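Local coordinates for protein thiamine-monophosphate kinase (Aquifex aeolicus, PDB 1VQV) that catalyses the ATP-dependent phosphorylation of thiamine monophosphate to thiamine diphosphate, the active form of vitamin B1, and works as a magnesium-binding homodimer, at residues Ile73-Pro79 against Arg191-Val195; Leu147-Val153 against Met279-Val285; His197-Asn203 against Phe266-Arg272. All blocks are in the same frame, centred on the assembly; numbering follows the deposited sequence.

Contact 1. Residues Ile73-Pro79 against Arg191-Val195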
loop_
_atom_site.group_PDB
_atom_site.type_symbol
_atom_site.label_atom_id
_atom_site.label_comp_id
_atom_site.label_asym_id
_atom_site.label_seq_id
_atom_site.Cartn_x
_atom_site.Cartn_y
_atom_site.Cartn_z
ATOM N N ILE B 73 0.903 1.585 -16.768
ATOM C CA ILE B 73 0.861 1.934 -18.178
ATOM C C ILE B 73 2.113 1.501 -18.935
ATOM O O ILE B 73 2.026 0.976 -20.037
ATOM C CB ILE B 73 0.578 3.478 -18.321
ATOM C CG1 ILE B 73 -0.795 3.661 -18.939
ATOM C CG2 ILE B 73 1.649 4.197 -19.135
ATOM C CD1 ILE B 73 -1.847 2.818 -18.262
ATOM N N ALA B 74 3.273 1.705 -18.319
ATOM C CA ALA B 74 4.551 1.348 -18.926
ATOM C C ALA B 74 4.714 -0.146 -19.149
ATOM O O ALA B 74 5.621 -0.565 -19.858
ATOM C CB ALA B 74 5.699 1.871 -18.067
ATOM N N ASN B 75 3.842 -0.944 -18.542
ATOM C CA ASN B 75 3.909 -2.392 -18.698
ATOM C C ASN B 75 2.771 -2.933 -19.581
ATOM O O ASN B 75 2.554 -4.141 -19.681
ATOM C CB ASN B 75 3.927 -3.079 -17.316
ATOM C CG ASN B 75 5.256 -2.880 -16.575
ATOM O OD1 ASN B 75 6.324 -3.215 -17.086
ATOM N ND2 ASN B 75 5.188 -2.344 -15.369
ATOM N N GLY B 76 2.055 -2.028 -20.231
ATOM C CA GLY B 76 0.984 -2.425 -21.121
ATOM C C GLY B 76 -0.291 -2.819 -20.420
ATOM O O GLY B 76 -1.097 -3.582 -20.958
ATOM N N GLY B 77 -0.485 -2.293 -19.218
ATOM C CA GLY B 77 -1.679 -2.627 -18.472
ATOM C C GLY B 77 -2.554 -1.429 -18.220
ATOM O O GLY B 77 -2.115 -0.298 -18.372
ATOM N N LEU B 78 -3.801 -1.685 -17.848
ATOM C CA LEU B 78 -4.743 -0.617 -17.544
ATOM C C LEU B 78 -5.041 -0.598 -16.036
ATOM O O LEU B 78 -5.204 -1.649 -15.418
ATOM C CB LEU B 78 -6.036 -0.801 -18.351
ATOM C CG LEU B 78 -6.001 -0.397 -19.829
ATOM C CD1 LEU B 78 -7.342 -0.653 -20.469
ATOM C CD2 LEU B 78 -5.645 1.074 -19.940
ATOM N N PRO B 79 -5.084 0.602 -15.427
ATOM C CA PRO B 79 -5.356 0.796 -13.994
ATOM C C PRO B 79 -6.797 0.455 -13.638
ATOM O O PRO B 79 -7.724 0.993 -14.233
ATOM C CB PRO B 79 -5.052 2.278 -13.786
ATOM C CG PRO B 79 -5.470 2.878 -15.091
ATOM C CD PRO B 79 -4.897 1.900 -16.100
ATOM N N ARG B 191 0.874 8.539 -19.494
ATOM C CA ARG B 191 0.657 8.309 -20.910
ATOM C C ARG B 191 -0.276 7.151 -21.133
ATOM O O ARG B 191 0.021 6.234 -21.888
ATOM C CB ARG B 191 1.993 8.044 -21.581
ATOM C CG ARG B 191 2.952 9.177 -21.369
ATOM C CD ARG B 191 2.242 10.491 -21.585
ATOM N NE ARG B 191 2.893 11.257 -22.636
ATOM C CZ ARG B 191 2.395 11.445 -23.850
ATOM N NH1 ARG B 191 1.220 10.928 -24.185
ATOM N NH2 ARG B 191 3.091 12.139 -24.731
ATOM N N ILE B 192 -1.429 7.209 -20.483
ATOM C CA ILE B 192 -2.386 6.134 -20.590
ATOM C C ILE B 192 -2.832 5.986 -22.025
ATOM O O ILE B 192 -3.494 5.008 -22.381
ATOM C CB ILE B 192 -3.600 6.361 -19.667
ATOM C CG1 ILE B 192 -4.475 5.106 -19.702
ATOM C CG2 ILE B 192 -4.342 7.638 -20.068
ATOM C CD1 ILE B 192 -5.582 5.076 -18.701
ATOM N N ASP B 193 -2.436 6.958 -22.845
ATOM C CA ASP B 193 -2.739 6.984 -24.278
ATOM C C ASP B 193 -1.751 6.147 -25.114
ATOM O O ASP B 193 -1.855 6.085 -26.328
ATOM C CB ASP B 193 -2.759 8.441 -24.775
ATOM C CG ASP B 193 -1.407 9.138 -24.646
ATOM O OD1 ASP B 193 -0.666 8.905 -23.675
ATOM O OD2 ASP B 193 -1.078 9.958 -25.515
ATOM N N TYR B 194 -0.808 5.496 -24.443
ATOM C CA TYR B 194 0.197 4.655 -25.087
ATOM C C TYR B 194 -0.046 3.185 -24.765
ATOM O O TYR B 194 0.735 2.315 -25.166
ATOM C CB TYR B 194 1.589 4.992 -24.566
ATOM C CG TYR B 194 2.317 6.067 -25.307
ATOM C CD1 TYR B 194 1.902 7.388 -25.240
ATOM C CD2 TYR B 194 3.439 5.757 -26.078
ATOM C CE1 TYR B 194 2.582 8.378 -25.921
ATOM C CE2 TYR B 194 4.127 6.735 -26.763
ATOM C CZ TYR B 194 3.696 8.043 -26.682
ATOM O OH TYR B 194 4.393 9.006 -27.369
ATOM N N VAL B 195 -1.107 2.901 -24.022
ATOM C CA VAL B 195 -1.347 1.523 -23.647
ATOM C C VAL B 195 -1.454 0.613 -24.850
ATOM O O VAL B 195 -0.687 -0.341 -24.956
ATOM C CB VAL B 195 -2.586 1.392 -22.710
ATOM C CG1 VAL B 195 -3.214 0.010 -22.821
ATOM C CG2 VAL B 195 -2.137 1.605 -21.262
#
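Val195 and Ile73 bury more surface here than any other residues of the two segments, and they meet through their methyl groups: CD1 of Ile73 lies 3.2 Å from CG2 of Val195, the two side chains crossing at about a right angle. The same branch of Ile73 also reaches Ile192. Its CG1 sits 3.4 Å from CA of Ile192, and its CD1 lies against CG1 of that residue. CG2, the other branch, turns to the carbonyl of Arg191. Ile192 extends with CG1 anti to the backbone N (chi1 -173°) and chi2 also near trans, which carries its CD1 past Ile73 to CD2 of Leu78 and CD of Pro79, each 4.2 Å away. Leu78 returns to Val195, its CD2 3.8 Å from CG2 of the valine. With an alanine in place of Ile73, the branch that touches both Val195 and Ile192 would be gone, which would probably open a gap between the turn and the two side chains. Ile73 sits at the end of helix 57-73, where a Schellman motif with C-prime Gly76, at positive phi, leads into strand 77-88. The partner segment is the loop running into helix 195-201. Arg191 pairs through NH1 with Asp193 of its own segment and through NH2 with Asp278. Tyr111 of helix 94-111 packs on Pro79 and Ile192. The chemistry across the interface is thus aliphatic: the end of a helix and the start of a strand in the AIR synthase-related N-terminal region are joined to the later part of the chain by hydrocarbon packing, while charges are paired to one side.

Contact 2. Residues Leu147-Val153 against Met279-Val285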
loop_
_atom_site.group_PDB
_atom_site.type_symbol
_atom_site.label_atom_id
_atom_site.label_comp_id
_atom_site.label_asym_id
_atom_site.label_seq_id
_atom_site.Cartn_x
_atom_site.Cartn_y
_atom_site.Cartn_z
ATOM N N LEU B 147 17.841 -6.932 -30.672
ATOM C CA LEU B 147 18.828 -6.355 -31.580
ATOM C C LEU B 147 18.067 -5.813 -32.776
ATOM O O LEU B 147 17.144 -6.459 -33.287
ATOM C CB LEU B 147 19.851 -7.403 -32.051
ATOM C CG LEU B 147 20.681 -8.166 -31.001
ATOM C CD1 LEU B 147 21.957 -8.654 -31.660
ATOM C CD2 LEU B 147 21.029 -7.256 -29.813
ATOM N N GLY B 148 18.449 -4.616 -33.206
ATOM C CA GLY B 148 17.776 -3.983 -34.320
ATOM C C GLY B 148 16.723 -2.996 -33.846
ATOM O O GLY B 148 16.385 -2.070 -34.580
ATOM N N ASP B 149 16.203 -3.175 -32.628
ATOM C CA ASP B 149 15.177 -2.267 -32.093
ATOM C C ASP B 149 15.620 -0.812 -32.021
ATOM O O ASP B 149 16.766 -0.518 -31.660
ATOM C CB ASP B 149 14.752 -2.656 -30.660
ATOM C CG ASP B 149 13.681 -3.734 -30.615
ATOM O OD1 ASP B 149 12.934 -3.899 -31.603
ATOM O OD2 ASP B 149 13.576 -4.404 -29.567
ATOM N N SER B 150 14.714 0.099 -32.361
ATOM C CA SER B 150 15.025 1.514 -32.218
ATOM C C SER B 150 14.626 1.843 -30.769
ATOM O O SER B 150 13.939 1.047 -30.109
ATOM C CB SER B 150 14.227 2.368 -33.203
ATOM O OG SER B 150 14.838 2.364 -34.488
ATOM N N VAL B 151 15.077 2.979 -30.249
ATOM C CA VAL B 151 14.721 3.329 -28.877
ATOM C C VAL B 151 13.903 4.620 -28.870
ATOM O O VAL B 151 14.369 5.663 -29.319
ATOM C CB VAL B 151 15.991 3.474 -27.985
ATOM C CG1 VAL B 151 15.593 3.655 -26.520
ATOM C CG2 VAL B 151 16.874 2.236 -28.139
ATOM N N PHE B 152 12.673 4.530 -28.378
ATOM C CA PHE B 152 11.784 5.692 -28.327
ATOM C C PHE B 152 11.460 6.132 -26.908
ATOM O O PHE B 152 11.615 5.359 -25.957
ATOM C CB PHE B 152 10.434 5.405 -29.004
ATOM C CG PHE B 152 10.539 4.884 -30.397
ATOM C CD1 PHE B 152 10.833 3.541 -30.633
ATOM C CD2 PHE B 152 10.325 5.729 -31.479
ATOM C CE1 PHE B 152 10.913 3.042 -31.941
ATOM C CE2 PHE B 152 10.403 5.246 -32.785
ATOM C CZ PHE B 152 10.696 3.897 -33.018
ATOM N N VAL B 153 11.015 7.382 -26.792
ATOM C CA VAL B 153 10.560 7.964 -25.532
ATOM C C VAL B 153 9.339 8.801 -25.897
ATOM O O VAL B 153 9.252 9.339 -26.996
ATOM C CB VAL B 153 11.605 8.893 -24.822
ATOM C CG1 VAL B 153 12.852 8.113 -24.475
ATOM C CG2 VAL B 153 11.930 10.113 -25.681
HETATM N N MSE B 279 5.666 10.215 -30.285
HETATM C CA MSE B 279 6.778 9.284 -30.147
HETATM C C MSE B 279 8.066 9.875 -30.762
HETATM O O MSE B 279 8.011 10.543 -31.791
HETATM C CB MSE B 279 6.359 8.021 -30.887
HETATM C CG MSE B 279 7.092 6.772 -30.594
HETATM SE SE MSE B 279 6.192 5.419 -31.633
HETATM C CE MSE B 279 4.324 5.826 -31.225
ATOM N N THR B 280 9.214 9.643 -30.133
ATOM C CA THR B 280 10.490 10.158 -30.644
ATOM C C THR B 280 11.619 9.131 -30.514
ATOM O O THR B 280 11.951 8.687 -29.407
ATOM C CB THR B 280 10.933 11.419 -29.885
ATOM O OG1 THR B 280 9.908 12.416 -29.968
ATOM C CG2 THR B 280 12.220 11.970 -30.470
ATOM N N GLU B 281 12.211 8.746 -31.639
ATOM C CA GLU B 281 13.306 7.788 -31.602
ATOM C C GLU B 281 14.582 8.523 -31.185
ATOM O O GLU B 281 14.935 9.550 -31.752
ATOM C CB GLU B 281 13.503 7.146 -32.971
ATOM C CG GLU B 281 14.580 6.087 -32.952
ATOM C CD GLU B 281 15.228 5.891 -34.297
ATOM O OE1 GLU B 281 14.545 5.407 -35.231
ATOM O OE2 GLU B 281 16.428 6.233 -34.415
ATOM N N ILE B 282 15.287 7.982 -30.205
ATOM C CA ILE B 282 16.483 8.647 -29.722
ATOM C C ILE B 282 17.772 7.856 -29.905
ATOM O O ILE B 282 18.869 8.400 -29.777
ATOM C CB ILE B 282 16.327 9.006 -28.231
ATOM C CG1 ILE B 282 16.165 7.733 -27.406
ATOM C CG2 ILE B 282 15.113 9.899 -28.037
ATOM C CD1 ILE B 282 16.416 7.951 -25.942
ATOM N N GLY B 283 17.646 6.574 -30.213
ATOM C CA GLY B 283 18.837 5.772 -30.393
ATOM C C GLY B 283 18.536 4.387 -30.912
ATOM O O GLY B 283 17.425 4.130 -31.388
ATOM N N ARG B 284 19.511 3.487 -30.807
ATOM C CA ARG B 284 19.337 2.118 -31.294
ATOM C C ARG B 284 19.843 1.051 -30.328
ATOM O O ARG B 284 20.700 1.310 -29.479
ATOM C CB ARG B 284 20.056 1.950 -32.641
ATOM C CG ARG B 284 19.953 3.170 -33.561
ATOM C CD ARG B 284 20.305 2.843 -35.019
ATOM N NE ARG B 284 21.562 2.105 -35.154
ATOM C CZ ARG B 284 22.178 1.867 -36.317
ATOM N NH1 ARG B 284 21.649 2.322 -37.455
ATOM N NH2 ARG B 284 23.314 1.159 -36.348
ATOM N N VAL B 285 19.289 -0.148 -30.463
ATOM C CA VAL B 285 19.690 -1.290 -29.646
ATOM C C VAL B 285 20.616 -2.138 -30.529
ATOM O O VAL B 285 20.287 -2.447 -31.687
ATOM C CB VAL B 285 18.464 -2.131 -29.201
ATOM C CG1 VAL B 285 18.915 -3.413 -28.573
ATOM C CG2 VAL B 285 17.635 -1.354 -28.211
#
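A classic beta bulge interrupts the antiparallel pairing of strands 150-153 and 280-286, neighbours in the mixed sheet: Ile282 and Gly283 both face Val151. Val151 N donates to Gly283 O, while Val151 O receives Ile282 N at 2.6 Å in a nearly straight bond (171° at the hydrogen). Beyond the bulge, Val153 and Thr280 form a hydrogen-bonded pair with reciprocal N-H to O bonds; towards the other end, Val285 N bonds to Asp149 O and Gly148 N to Val285 O. Phe152, Glu281 and Ser150 share one face of the sheet. The Phe152 ring is held between two side chains, with CG of Glu281 over one face and the selenium of Met279, a selenomethionine, over the other. The selenium lies 4.5 Å from the ring centroid and 26° off its normal, a Met-aromatic contact. CG of Met279 is anti to the backbone N (chi1 -162°) and touches CD2 of Phe152 at 3.5 Å; the chain runs on extended to SE. Glu281 runs on past the ring, and its OE1 takes a weak hydrogen bond from Ser150 OG at 3.1 Å. On the side of Val151 and Val153 the contacts are aliphatic: CG2 of Val151 meets CG2 of Val285 at 3.7 Å, and CG1 of Val153 lies 3.9 Å from CD1 of Ile282. Strand 263-268 flanks strand 150-153 on its other edge, and its Phe266 and His268 rings meet Phe152. Backbone bonds thus carry the pairing, and the Glu281 carboxylate, salt-bridged through OE2 to Lys233, probably has its charge balanced on the face carrying Phe152.

Contact 3. Residues His197-Asn203 against Phe266-Arg272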
loop_
_atom_site.group_PDB
_atom_site.type_symbol
_atom_site.label_atom_id
_atom_site.label_comp_id
_atom_site.label_asym_id
_atom_site.label_seq_id
_atom_site.Cartn_x
_atom_site.Cartn_y
_atom_site.Cartn_z
ATOM N N HIS B 197 -0.477 0.950 -27.910
ATOM C CA HIS B 197 0.778 0.845 -28.626
ATOM C C HIS B 197 1.790 -0.030 -27.914
ATOM O O HIS B 197 2.433 -0.861 -28.537
ATOM C CB HIS B 197 1.397 2.227 -28.860
ATOM C CG HIS B 197 2.622 2.185 -29.717
ATOM N ND1 HIS B 197 2.563 2.068 -31.089
ATOM C CD2 HIS B 197 3.937 2.155 -29.390
ATOM C CE1 HIS B 197 3.788 1.966 -31.570
ATOM N NE2 HIS B 197 4.639 2.017 -30.560
ATOM N N ILE B 198 1.931 0.161 -26.608
ATOM C CA ILE B 198 2.902 -0.610 -25.831
ATOM C C ILE B 198 2.515 -2.078 -25.632
ATOM O O ILE B 198 3.379 -2.959 -25.671
ATOM C CB ILE B 198 3.127 0.032 -24.452
ATOM C CG1 ILE B 198 3.662 1.458 -24.627
ATOM C CG2 ILE B 198 4.085 -0.811 -23.640
ATOM C CD1 ILE B 198 5.015 1.551 -25.303
ATOM N N GLN B 199 1.222 -2.318 -25.414
ATOM C CA GLN B 199 0.686 -3.660 -25.205
ATOM C C GLN B 199 0.624 -4.390 -26.541
ATOM O O GLN B 199 0.026 -5.462 -26.639
ATOM C CB GLN B 199 -0.748 -3.608 -24.605
ATOM C CG GLN B 199 -1.897 -3.358 -25.633
ATOM C CD GLN B 199 -3.338 -3.382 -25.042
ATOM O OE1 GLN B 199 -3.683 -2.610 -24.136
ATOM N NE2 GLN B 199 -4.180 -4.261 -25.584
ATOM N N LYS B 200 1.252 -3.824 -27.565
ATOM C CA LYS B 200 1.192 -4.417 -28.895
ATOM C C LYS B 200 2.466 -4.364 -29.715
ATOM O O LYS B 200 2.670 -5.202 -30.589
ATOM C CB LYS B 200 0.073 -3.738 -29.683
ATOM C CG LYS B 200 -0.018 -4.100 -31.153
ATOM C CD LYS B 200 -1.002 -5.239 -31.404
ATOM C CE LYS B 200 -1.416 -5.261 -32.867
ATOM N NZ LYS B 200 -1.910 -3.912 -33.261
ATOM N N TYR B 201 3.329 -3.396 -29.439
ATOM C CA TYR B 201 4.541 -3.271 -30.227
ATOM C C TYR B 201 5.840 -3.189 -29.463
ATOM O O TYR B 201 6.910 -3.381 -30.034
ATOM C CB TYR B 201 4.426 -2.057 -31.156
ATOM C CG TYR B 201 3.491 -2.281 -32.320
ATOM C CD1 TYR B 201 2.300 -1.566 -32.440
ATOM C CD2 TYR B 201 3.783 -3.247 -33.286
ATOM C CE1 TYR B 201 1.425 -1.820 -33.494
ATOM C CE2 TYR B 201 2.924 -3.504 -34.332
ATOM C CZ TYR B 201 1.751 -2.796 -34.432
ATOM O OH TYR B 201 0.882 -3.083 -35.447
ATOM N N ALA B 202 5.766 -2.905 -28.173
ATOM C CA ALA B 202 6.998 -2.801 -27.408
ATOM C C ALA B 202 7.579 -4.149 -27.016
ATOM O O ALA B 202 6.857 -5.025 -26.557
ATOM C CB ALA B 202 6.766 -1.955 -26.165
ATOM N N ASN B 203 8.884 -4.309 -27.222
ATOM C CA ASN B 203 9.576 -5.532 -26.836
ATOM C C ASN B 203 10.153 -5.243 -25.472
ATOM O O ASN B 203 10.291 -6.133 -24.647
ATOM C CB ASN B 203 10.734 -5.865 -27.763
ATOM C CG ASN B 203 10.311 -6.033 -29.175
ATOM O OD1 ASN B 203 9.330 -6.715 -29.470
ATOM N ND2 ASN B 203 11.055 -5.413 -30.075
ATOM N N PHE B 266 10.646 2.852 -24.374
ATOM C CA PHE B 266 10.344 1.543 -24.928
ATOM C C PHE B 266 11.167 1.232 -26.159
ATOM O O PHE B 266 11.867 2.090 -26.664
ATOM C CB PHE B 266 8.839 1.457 -25.256
ATOM C CG PHE B 266 8.324 2.556 -26.184
ATOM C CD1 PHE B 266 7.888 2.257 -27.477
ATOM C CD2 PHE B 266 8.247 3.885 -25.761
ATOM C CE1 PHE B 266 7.382 3.264 -28.330
ATOM C CE2 PHE B 266 7.746 4.890 -26.608
ATOM C CZ PHE B 266 7.315 4.573 -27.892
ATOM N N THR B 267 11.108 -0.006 -26.637
ATOM C CA THR B 267 11.854 -0.377 -27.830
ATOM C C THR B 267 11.069 -1.310 -28.727
ATOM O O THR B 267 10.306 -2.160 -28.259
ATOM C CB THR B 267 13.181 -1.094 -27.524
ATOM O OG1 THR B 267 12.913 -2.450 -27.158
ATOM C CG2 THR B 267 13.924 -0.407 -26.421
ATOM N N HIS B 268 11.278 -1.127 -30.027
ATOM C CA HIS B 268 10.672 -1.941 -31.064
ATOM C C HIS B 268 11.185 -1.516 -32.444
ATOM O O HIS B 268 11.805 -0.458 -32.585
ATOM C CB HIS B 268 9.132 -1.894 -30.980
ATOM C CG HIS B 268 8.527 -0.536 -31.190
ATOM N ND1 HIS B 268 8.834 0.263 -32.271
ATOM C CD2 HIS B 268 7.528 0.099 -30.530
ATOM C CE1 HIS B 268 8.044 1.325 -32.271
ATOM N NE2 HIS B 268 7.243 1.247 -31.227
ATOM N N PRO B 269 10.979 -2.361 -33.474
ATOM C CA PRO B 269 11.451 -1.995 -34.818
ATOM C C PRO B 269 10.913 -0.630 -35.291
ATOM O O PRO B 269 9.767 -0.268 -35.013
ATOM C CB PRO B 269 10.992 -3.177 -35.690
ATOM C CG PRO B 269 9.861 -3.795 -34.907
ATOM C CD PRO B 269 10.334 -3.688 -33.482
ATOM N N LYS B 270 11.757 0.120 -35.999
ATOM C CA LYS B 270 11.396 1.456 -36.477
ATOM C C LYS B 270 10.125 1.509 -37.312
ATOM O O LYS B 270 9.395 2.503 -37.295
ATOM C CB LYS B 270 12.544 2.048 -37.282
ATOM C CG LYS B 270 12.207 3.365 -37.909
ATOM C CD LYS B 270 13.455 4.027 -38.459
ATOM C CE LYS B 270 13.159 5.456 -38.919
ATOM N NZ LYS B 270 14.431 6.204 -39.077
ATOM N N GLU B 271 9.878 0.436 -38.046
ATOM C CA GLU B 271 8.707 0.326 -38.894
ATOM C C GLU B 271 7.387 0.602 -38.138
ATOM O O GLU B 271 6.398 1.042 -38.730
ATOM C CB GLU B 271 8.683 -1.081 -39.535
ATOM C CG GLU B 271 9.760 -2.082 -38.998
ATOM C CD GLU B 271 9.284 -3.565 -39.030
ATOM O OE1 GLU B 271 8.142 -3.822 -38.569
ATOM O OE2 GLU B 271 10.039 -4.469 -39.494
ATOM N N ARG B 272 7.373 0.398 -36.827
ATOM C CA ARG B 272 6.132 0.581 -36.071
ATOM C C ARG B 272 5.804 1.913 -35.369
ATOM O O ARG B 272 5.275 1.903 -34.250
ATOM C CB ARG B 272 5.989 -0.562 -35.060
ATOM C CG ARG B 272 5.398 -1.809 -35.651
ATOM C CD ARG B 272 6.419 -2.917 -35.904
ATOM N NE ARG B 272 5.714 -4.166 -36.190
ATOM C CZ ARG B 272 6.012 -5.356 -35.662
ATOM N NH1 ARG B 272 7.035 -5.475 -34.810
ATOM N NH2 ARG B 272 5.257 -6.422 -35.957
#
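The imidazoles of His197 and His268 meet rim to rim, joined by a hydrogen bond between their NE2 atoms, 2.8 Å apart. Their planes stand at 62°, and each NE2 lies near the plane of the other ring, at its edge. On its far side His268 sends ND1 to Pro269 O, from above the carbonyl plane, so both ring nitrogens are engaged; Arg272 N reaches that oxygen from the opposite face. His197, with CG anti to the backbone N (chi1 -174°), projects from the helix toward the strand and also brings the edge of its ring to CE1 of Phe266, 3.7 Å from NE2 of His197. These two rings sit obliquely, planes at 76°. The Phe266 ring is covered on one face by CD1 of Ile198, a CH-pi contact 3.9 Å from the centroid. Further out, the Tyr201 ring receives CB of Arg272 over one face, 4.3 Å from its centroid, and the aliphatic chain of the arginine, bent at chi2, runs across the same ring; its guanidinium turns one face to the CD2-CE2 side of the tyrosine, the planes well inclined to each other. Beyond the helix, Asn203 N bonds to Thr267 O at 2.8 Å, nearly straight, while Asn203 ND2 and Thr267 OG1 are both hydrogen-bonded to Asp149. Phe152 adds a further ring beside Phe266 and His268. His197, Phe266 and His268 make an aromatic cluster that packs helix 195-201 against the sheet, at the place where the chain leaves the helix to become its edge strand 204-208, antiparallel to strand 263-268.

In the fold
Contacts 2 and 3 adjoin in one sheet, their centres 9 Å apart, since strands 150-153 and 263-268 are neighbours there; Ser150 N lies 3.0 Å from His268 O. Along the chain, contact 3 is nested inside the loop that contact 2 closes. Contact 1 lies 13 Å from contact 3 and 19 Å from contact 2, centre to centre, and packs on both, with Tyr194 against Phe266 and close to Met279. It is also nearest the metal site: the Ile73 side chain is about 6 Å from that of magnesium-binding Asp207 and about 7 Å from that of Asp71. In contact 3, the Thr267 side chain is about 9 Å from that of ATP-binding Arg142.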